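PDB 5A7V: putative glycosidase ph117-related from Bacteroides thetaiotaomicron, which probably acts on beta-mannosidic linkages as a family GH130 glycosidase or phosphorylase, and binds mannose in its central pocket. Local coordinates for residues 82-87 with 177-182; 223-228 with 240-245; 305-310 with 330-335. One frame throughout, in Å; residues are numbered along the deposited sequence.

Contact 1: residues 82-87 with 177-182; sequences TLHDGK and RNLKDW. With SO4 (sulfate ion), chain H.
No hydrogen bond joins 82-87 to 177-182, although His-84 turns its ring toward two backbone carbonyls: CE1 of His-84 stops 4.1 Å from O of Arg-177, and NE2 of His-84 stays equally far from O of Asn-178. The polar partner of the ring lies elsewhere, since ND1 is hydrogen-bonded to the hydroxyl of Tyr-157. What does touch is apolar. Leu-179 sends CD1 into the notch between Thr-82 and His-84, 3.7 Å from CG2 of Thr-82, which it meets tip to tip, and equally near CB of His-84, whose side chain runs past that of Leu-179 the other way. With OG1 of Thr-82 anti to the backbone N (chi1 -163°), the methyl CG2 is left between N and the carbonyl carbon, where it meets Leu-179.

Behind Leu-179 the loop holds itself in shape. OD1 of Asn-178 accepts from N of Asp-181 at 2.9 Å, in the carbonyl plane, and from N of Lys-180, which sits above that plane; its ND2 gives a nearly straight bond to OD2 of Asp-181. Near solvent Arg-177 grips a sulfate, probably from the crystallisation liquor, NE reaching its O2 at 2.8 Å and NH2 its O4.

Here a type I' turn, from His-84 to Lys-87, linking strands 75-84 and 87-95 meets the loop between strands 169-176 and 183-187, shaped by the Asx turn at Asn-178, an arrangement that joins neighbouring antiparallel sheets of the five-bladed beta-propeller characteristic of GH130 enzymes.

Contact 2: residues 223-228 with 240-245; sequences GKYFMY and EDLVNW
Leu-242 lies against one face of Tyr-225, and the two side chains cross obliquely. The flat ring receives the branched end of the leucine, with CD2 as the bump: it stands 3.6 Å from the centroid of the Tyr-225 ring, only 17° off the ring normal, a close CH-pi contact. CG and CD1 of Leu-242 continue along the same ring toward CE2 and CZ, so the branched end spans the ring from root to hydroxyl-bearing carbon. In the ring plane, O of Glu-240 faces the edge, 3.8 Å from CE2 of Tyr-225.

A second fit lies deeper. The six-membered ring of Trp-245 lodges beside the strand against two beta carbons, with CH2 at 3.8 Å from CB of Tyr-225 and CZ3 at 3.5 Å from CB of Met-227, whose side chain crosses the indole at about a right angle. CG of Met-227 is anti to the backbone N (chi1 180°); CB and SD stand over one face of the indole, and the bend at chi3 (64°) turns CE over the same face. SD of Met-227 hangs 4.5 Å above the centroid of the six-membered ring of Trp-245, a Met-aromatic contact.

The loop is shaped by Asp-241, whose OD1 accepts hydrogen bonds from N of Val-243, an Asx turn, and from N of Asn-244, the wider Asx motif; Ser-239 OG also accepts from N of Asp-241. Ile-173 of strand 169-176 touches Trp-245 as well, bringing another sheet against this one.

Near solvent Lys-224 and Glu-240 run side by side, but NZ of Lys-224 remains 4.4 Å from OE2 of Glu-240, beyond a salt bridge. Cohesion across the contact therefore appears to come mainly from dispersion and CH-pi or sulfur-aromatic attraction, with electrostatics probably a modest addition.

Contact 3: residues 305-310 with 330-335; sequences VYAAGQ and FRPMDS. With MAN (alpha-D-mannopyranose), chain E.
The N-H of Ala-308 makes the one hydrogen bond between the segments: Ala-308 N lies 2.8 Å from Phe-330 O, and the N-H...O angle of 173° is almost straight. Beside this bond the contact is made by beta carbons. CB of Ala-307 meets CB of Arg-331 at 3.7 Å, and CB of Ala-308 stands 4.2 Å from CB of Phe-330. Farther along, CG2 of Val-305 abuts the pyrrolidine ring of Pro-332 at CG, 3.5 Å away; that methyl lies anti to the backbone N while CG1 takes the crowded position (chi1 75°). CD of Pro-332 also comes 3.6 Å from O of Tyr-306.

Beyond its CB, the Arg-331 chain leads away, extended from CG to NE, to bond with O of Pro-385 through NE. Tyr-306 leaves the contact toward the mannose pocket, where its OH is 2.8 Å from O1 of the alpha-mannose, with Glu-272 and Asp-367 among the sugar's other partners; the Tyr-306 ring meets that of Tyr-342 edge-to-face.

Strand 306-314 thus has the sugar off one end of Tyr-306 and the 330-335 loop alongside. That loop follows strand 320-324, runs into helix 335-338, and packs Phe-330 and Pro-332 on Val-347 of strand 347-355.

Overall arrangement
Following the chain from the N terminus, contact 1 comes first and closes the longest loop: 82-87, ending strand 75-84, meets 177-182 some ninety residues later, bringing the first two antiparallel sheets together. Contact 2 (223-228 with 240-245) closes a short hairpin-sized loop of eleven residues, and contact 3 (305-310 with 330-335) one of nineteen. The three follow in series, none nesting or crossing. Contacts 2 and 3 reach the same mixed sheet yet lie on opposite sides of the chain's centre, their own centres 30 Å apart. Contact 3 joins that sheet to strand 347-355. The three contacts are spread around the ring of sheets that encloses the mannose pocket.

Contact 1: residues 82-87 with 177-182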
# COMPACT_ATOMS: atom_id res chain seq x y z
N THR A 82 4.48 -9.92 2.64
CA THR A 82 5.59 -10.12 3.58
C THR A 82 6.26 -11.46 3.32
O THR A 82 5.83 -12.24 2.48
CB THR A 82 5.12 -9.89 5.04
OG1 THR A 82 6.23 -9.70 5.94
CG2 THR A 82 4.24 -11.01 5.53
N LEU A 83 7.28 -11.74 4.13
CA LEU A 83 8.01 -13.01 4.16
C LEU A 83 7.64 -13.75 5.43
O LEU A 83 7.69 -13.18 6.52
CB LEU A 83 9.50 -12.72 4.13
CG LEU A 83 10.46 -13.88 4.21
CD1 LEU A 83 10.37 -14.72 2.96
CD2 LEU A 83 11.88 -13.41 4.48
N HIS A 84 7.30 -15.04 5.27
CA HIS A 84 7.04 -15.89 6.45
C HIS A 84 7.40 -17.32 6.12
O HIS A 84 6.98 -17.88 5.11
CB HIS A 84 5.55 -15.82 6.83
CG HIS A 84 5.19 -16.62 8.05
ND1 HIS A 84 5.72 -16.37 9.30
CD2 HIS A 84 4.32 -17.64 8.21
CE1 HIS A 84 5.22 -17.25 10.17
NE2 HIS A 84 4.36 -18.02 9.53
N ASP A 85 8.21 -17.90 7.00
CA ASP A 85 8.59 -19.33 6.89
C ASP A 85 9.11 -19.65 5.44
O ASP A 85 8.79 -20.68 4.84
CB ASP A 85 7.38 -20.18 7.27
CG ASP A 85 7.08 -20.16 8.80
OD1 ASP A 85 7.84 -19.54 9.58
OD2 ASP A 85 6.08 -20.79 9.21
N GLY A 86 9.91 -18.73 4.89
CA GLY A 86 10.59 -19.01 3.63
C GLY A 86 9.72 -18.79 2.38
O GLY A 86 10.16 -19.16 1.29
N LYS A 87 8.51 -18.26 2.56
CA LYS A 87 7.59 -18.01 1.44
C LYS A 87 7.13 -16.57 1.44
O LYS A 87 7.11 -15.89 2.47
CB LYS A 87 6.39 -18.94 1.55
CG LYS A 87 6.77 -20.44 1.48
CD LYS A 87 5.61 -21.32 1.13
CE LYS A 87 5.97 -22.81 1.14
NZ LYS A 87 4.72 -23.57 0.87
N ARG A 177 2.04 -12.80 15.39
CA ARG A 177 3.29 -13.53 15.16
C ARG A 177 3.22 -14.51 13.97
O ARG A 177 4.25 -14.92 13.45
CB ARG A 177 3.74 -14.27 16.44
CG ARG A 177 4.03 -13.28 17.56
CD ARG A 177 4.87 -13.88 18.64
NE ARG A 177 6.20 -14.16 18.15
CZ ARG A 177 7.20 -13.28 18.05
NH1 ARG A 177 7.07 -12.00 18.43
NH2 ARG A 177 8.32 -13.72 17.55
N ASN A 178 2.02 -14.88 13.55
CA ASN A 178 1.86 -15.90 12.54
C ASN A 178 0.99 -15.52 11.33
O ASN A 178 0.72 -16.38 10.50
CB ASN A 178 1.35 -17.19 13.21
CG ASN A 178 -0.07 -17.07 13.70
OD1 ASN A 178 -0.75 -16.04 13.51
ND2 ASN A 178 -0.55 -18.13 14.37
N LEU A 179 0.55 -14.26 11.25
CA LEU A 179 -0.25 -13.71 10.17
C LEU A 179 -1.69 -14.25 10.12
O LEU A 179 -2.43 -13.90 9.19
CB LEU A 179 0.48 -13.91 8.81
CG LEU A 179 1.82 -13.24 8.67
CD1 LEU A 179 2.53 -13.69 7.41
CD2 LEU A 179 1.71 -11.72 8.74
N LYS A 180 -2.09 -15.01 11.17
CA LYS A 180 -3.44 -15.60 11.28
C LYS A 180 -4.19 -15.12 12.49
O LYS A 180 -5.37 -14.80 12.41
CB LYS A 180 -3.37 -17.13 11.39
CG LYS A 180 -2.76 -17.83 10.22
CD LYS A 180 -3.62 -17.63 9.00
CE LYS A 180 -3.14 -18.51 7.88
NZ LYS A 180 -3.44 -19.94 8.13
N ASP A 181 -3.50 -15.08 13.62
CA ASP A 181 -4.08 -14.70 14.90
C ASP A 181 -3.73 -13.25 15.16
O ASP A 181 -2.63 -12.96 15.58
CB ASP A 181 -3.56 -15.69 15.95
CG ASP A 181 -3.95 -17.14 15.62
OD1 ASP A 181 -5.15 -17.36 15.34
OD2 ASP A 181 -3.06 -18.04 15.60
N TRP A 182 -4.65 -12.33 14.83
CA TRP A 182 -4.39 -10.90 14.86
C TRP A 182 -5.03 -10.25 16.09
O TRP A 182 -6.22 -10.46 16.38
CB TRP A 182 -4.94 -10.22 13.58
CG TRP A 182 -4.20 -10.58 12.36
CD1 TRP A 182 -4.53 -11.54 11.46
CD2 TRP A 182 -3.01 -9.96 11.87
NE1 TRP A 182 -3.60 -11.58 10.43
CE2 TRP A 182 -2.67 -10.61 10.66
CE3 TRP A 182 -2.20 -8.92 12.34
CZ2 TRP A 182 -1.53 -10.26 9.93
CZ3 TRP A 182 -1.09 -8.58 11.63
CH2 TRP A 182 -0.73 -9.26 10.44
S SO4 H . 7.08 -17.28 16.54
O1 SO4 H . 7.85 -18.53 16.79
O2 SO4 H . 6.40 -16.92 17.81
O3 SO4 H . 6.02 -17.48 15.52
O4 SO4 H . 7.99 -16.20 16.10

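Contact 2: residues 223-228 with 240-245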
# COMPACT_ATOMS: atom_id res chain seq x y z
N GLY A 223 16.03 6.24 18.15
CA GLY A 223 15.49 5.47 19.25
C GLY A 223 13.98 5.16 19.20
O GLY A 223 13.47 4.52 20.13
N LYS A 224 13.30 5.60 18.15
CA LYS A 224 11.85 5.38 18.00
C LYS A 224 11.51 4.81 16.66
O LYS A 224 12.26 4.93 15.70
CB LYS A 224 11.04 6.69 18.20
CG LYS A 224 11.24 7.31 19.59
CD LYS A 224 10.38 8.54 19.84
CE LYS A 224 10.66 9.10 21.22
NZ LYS A 224 11.07 10.52 21.17
N TYR A 225 10.36 4.15 16.61
CA TYR A 225 9.83 3.72 15.32
C TYR A 225 9.30 4.95 14.53
O TYR A 225 8.97 5.98 15.12
CB TYR A 225 8.75 2.66 15.54
CG TYR A 225 9.27 1.46 16.29
CD1 TYR A 225 10.14 0.57 15.66
CD2 TYR A 225 8.90 1.22 17.62
CE1 TYR A 225 10.63 -0.53 16.31
CE2 TYR A 225 9.39 0.08 18.30
CZ TYR A 225 10.27 -0.76 17.63
OH TYR A 225 10.73 -1.90 18.28
N PHE A 226 9.16 4.78 13.22
CA PHE A 226 8.82 5.88 12.33
C PHE A 226 7.86 5.39 11.24
O PHE A 226 8.04 4.28 10.72
CB PHE A 226 10.09 6.45 11.70
CG PHE A 226 9.86 7.72 10.92
CD1 PHE A 226 9.37 7.71 9.61
CD2 PHE A 226 10.08 8.95 11.52
CE1 PHE A 226 9.15 8.87 8.92
CE2 PHE A 226 9.83 10.12 10.81
CZ PHE A 226 9.37 10.08 9.51
N MET A 227 6.87 6.22 10.89
CA MET A 227 5.93 5.88 9.84
C MET A 227 5.61 7.13 9.01
O MET A 227 5.28 8.19 9.57
CB MET A 227 4.63 5.35 10.49
CG MET A 227 3.54 4.96 9.52
SD MET A 227 2.08 4.25 10.33
CE MET A 227 1.43 5.58 11.35
N TYR A 228 5.67 6.99 7.69
CA TYR A 228 5.05 7.98 6.75
C TYR A 228 3.60 7.55 6.59
O TYR A 228 3.33 6.36 6.47
CB TYR A 228 5.77 7.97 5.38
CG TYR A 228 7.26 8.29 5.46
CD1 TYR A 228 7.71 9.58 5.37
CD2 TYR A 228 8.20 7.30 5.61
CE1 TYR A 228 9.05 9.90 5.48
CE2 TYR A 228 9.55 7.60 5.70
CZ TYR A 228 9.98 8.91 5.62
OH TYR A 228 11.32 9.17 5.75
N GLU A 240 6.84 4.51 20.22
CA GLU A 240 7.70 3.67 21.06
C GLU A 240 7.22 2.23 21.16
O GLU A 240 7.96 1.37 21.62
CB GLU A 240 7.87 4.30 22.45
CG GLU A 240 8.49 5.69 22.39
CD GLU A 240 8.46 6.47 23.70
OE1 GLU A 240 8.00 5.97 24.71
OE2 GLU A 240 8.89 7.63 23.71
N ASP A 241 5.97 1.95 20.79
CA ASP A 241 5.37 0.64 21.02
C ASP A 241 4.73 0.01 19.80
O ASP A 241 4.14 -1.07 19.94
CB ASP A 241 4.38 0.74 22.19
CG ASP A 241 3.18 1.67 21.92
OD1 ASP A 241 2.98 2.03 20.73
OD2 ASP A 241 2.41 2.00 22.88
N LEU A 242 4.86 0.64 18.62
CA LEU A 242 4.33 0.17 17.34
C LEU A 242 2.83 0.24 17.17
O LEU A 242 2.34 0.07 16.04
CB LEU A 242 4.84 -1.23 16.95
CG LEU A 242 6.35 -1.27 16.70
CD1 LEU A 242 6.87 -2.68 16.84
CD2 LEU A 242 6.68 -0.70 15.31
N VAL A 243 2.10 0.63 18.20
CA VAL A 243 0.64 0.66 18.17
C VAL A 243 0.07 2.05 18.40
O VAL A 243 -0.91 2.41 17.73
CB VAL A 243 -0.01 -0.41 19.10
CG1 VAL A 243 0.41 -1.78 18.62
CG2 VAL A 243 0.36 -0.26 20.58
N ASN A 244 0.67 2.82 19.32
CA ASN A 244 0.28 4.22 19.55
C ASN A 244 1.27 5.14 18.84
O ASN A 244 2.46 5.17 19.17
CB ASN A 244 0.22 4.52 21.06
CG ASN A 244 -0.82 3.69 21.77
OD1 ASN A 244 -2.03 3.80 21.48
ND2 ASN A 244 -0.39 2.85 22.68
N TRP A 245 0.76 5.88 17.86
CA TRP A 245 1.60 6.75 17.00
C TRP A 245 1.30 8.22 17.26
O TRP A 245 0.14 8.59 17.47
CB TRP A 245 1.34 6.38 15.51
CG TRP A 245 1.84 5.01 15.17
CD1 TRP A 245 1.17 3.79 15.35
CD2 TRP A 245 3.15 4.67 14.67
NE1 TRP A 245 1.99 2.77 14.98
CE2 TRP A 245 3.20 3.26 14.55
CE3 TRP A 245 4.29 5.42 14.30
CZ2 TRP A 245 4.32 2.59 14.06
CZ3 TRP A 245 5.40 4.75 13.87
CH2 TRP A 245 5.43 3.35 13.76

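Contact 3: residues 305-310 with 330-335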
# COMPACT_ATOMS: atom_id res chain seq x y z
N VAL A 305 -6.10 8.93 -13.05
CA VAL A 305 -5.36 7.66 -12.87
C VAL A 305 -4.50 7.71 -11.60
O VAL A 305 -3.99 8.76 -11.23
CB VAL A 305 -4.50 7.34 -14.12
CG1 VAL A 305 -3.26 8.21 -14.21
CG2 VAL A 305 -4.17 5.87 -14.25
N TYR A 306 -4.32 6.53 -11.00
CA TYR A 306 -3.29 6.34 -9.94
C TYR A 306 -2.06 5.67 -10.55
O TYR A 306 -2.15 4.56 -11.09
CB TYR A 306 -3.78 5.51 -8.77
CG TYR A 306 -4.74 6.16 -7.83
CD1 TYR A 306 -6.05 6.50 -8.20
CD2 TYR A 306 -4.37 6.40 -6.50
CE1 TYR A 306 -6.94 7.05 -7.29
CE2 TYR A 306 -5.25 6.93 -5.59
CZ TYR A 306 -6.54 7.22 -5.97
OH TYR A 306 -7.46 7.72 -5.06
N ALA A 307 -0.94 6.39 -10.51
CA ALA A 307 0.34 5.89 -10.98
C ALA A 307 1.41 6.13 -9.88
O ALA A 307 1.28 7.08 -9.11
CB ALA A 307 0.74 6.56 -12.30
N ALA A 308 2.44 5.28 -9.84
CA ALA A 308 3.31 5.21 -8.65
C ALA A 308 4.56 6.08 -8.81
O ALA A 308 5.20 6.09 -9.87
CB ALA A 308 3.69 3.78 -8.37
N GLY A 309 4.92 6.73 -7.71
CA GLY A 309 6.12 7.55 -7.59
C GLY A 309 7.08 7.09 -6.49
O GLY A 309 6.78 6.10 -5.77
N GLN A 310 8.19 7.81 -6.37
CA GLN A 310 9.12 7.56 -5.25
C GLN A 310 9.64 8.89 -4.78
O GLN A 310 9.95 9.78 -5.59
CB GLN A 310 10.29 6.65 -5.64
CG GLN A 310 9.84 5.31 -6.18
CD GLN A 310 11.00 4.39 -6.57
OE1 GLN A 310 12.00 4.26 -5.85
NE2 GLN A 310 10.87 3.71 -7.69
N PHE A 330 5.86 3.41 -12.52
CA PHE A 330 4.97 2.25 -12.73
C PHE A 330 3.59 2.86 -12.87
O PHE A 330 3.16 3.68 -12.05
CB PHE A 330 5.09 1.31 -11.52
CG PHE A 330 4.58 -0.10 -11.75
CD1 PHE A 330 5.31 -0.98 -12.51
CD2 PHE A 330 3.38 -0.53 -11.21
CE1 PHE A 330 4.85 -2.28 -12.74
CE2 PHE A 330 2.93 -1.82 -11.43
CZ PHE A 330 3.68 -2.68 -12.19
N ARG A 331 2.88 2.46 -13.93
CA ARG A 331 1.57 3.06 -14.23
C ARG A 331 0.71 2.02 -14.90
O ARG A 331 1.22 0.99 -15.35
CB ARG A 331 1.71 4.33 -15.09
CG ARG A 331 2.21 4.08 -16.50
CD ARG A 331 2.40 5.40 -17.22
NE ARG A 331 2.98 5.25 -18.55
CZ ARG A 331 2.27 5.04 -19.66
NH1 ARG A 331 0.95 4.97 -19.63
NH2 ARG A 331 2.92 4.91 -20.80
N PRO A 332 -0.61 2.30 -15.01
CA PRO A 332 -1.42 1.28 -15.69
C PRO A 332 -1.02 1.06 -17.16
O PRO A 332 -0.95 2.02 -17.95
CB PRO A 332 -2.85 1.82 -15.59
CG PRO A 332 -2.83 2.59 -14.27
CD PRO A 332 -1.46 3.28 -14.33
N MET A 333 -0.74 -0.19 -17.51
CA MET A 333 -0.33 -0.58 -18.85
C MET A 333 -1.22 -1.69 -19.43
O MET A 333 -1.53 -1.68 -20.60
CB MET A 333 1.12 -1.05 -18.87
CG MET A 333 2.17 -0.03 -18.48
SD MET A 333 2.35 1.37 -19.53
CE MET A 333 3.03 0.57 -20.99
N ASP A 334 -1.64 -2.63 -18.61
CA ASP A 334 -2.51 -3.72 -19.03
C ASP A 334 -3.99 -3.37 -18.79
O ASP A 334 -4.34 -2.51 -17.99
CB ASP A 334 -2.12 -5.02 -18.31
CG ASP A 334 -0.76 -5.54 -18.74
OD1 ASP A 334 -0.19 -5.09 -19.78
OD2 ASP A 334 -0.21 -6.44 -18.08
N SER A 335 -4.88 -4.08 -19.51
CA SER A 335 -6.29 -3.76 -19.48
C SER A 335 -6.91 -3.69 -18.10
O SER A 335 -7.68 -2.78 -17.77
CB SER A 335 -7.07 -4.72 -20.39
OG SER A 335 -7.01 -6.05 -19.89
C1 MAN E . -7.95 5.60 -2.19
C2 MAN E . -7.01 4.43 -1.82
C3 MAN E . -7.50 3.01 -2.15
C4 MAN E . -8.16 2.96 -3.54
C5 MAN E . -8.19 4.33 -4.25
C6 MAN E . -8.99 4.30 -5.56
O1 MAN E . -7.21 6.92 -2.39
O2 MAN E . -6.79 4.55 -0.41
O3 MAN E . -8.46 2.54 -1.22
O4 MAN E . -7.45 1.98 -4.27
O5 MAN E . -8.80 5.27 -3.31
O6 MAN E . -10.36 3.99 -5.28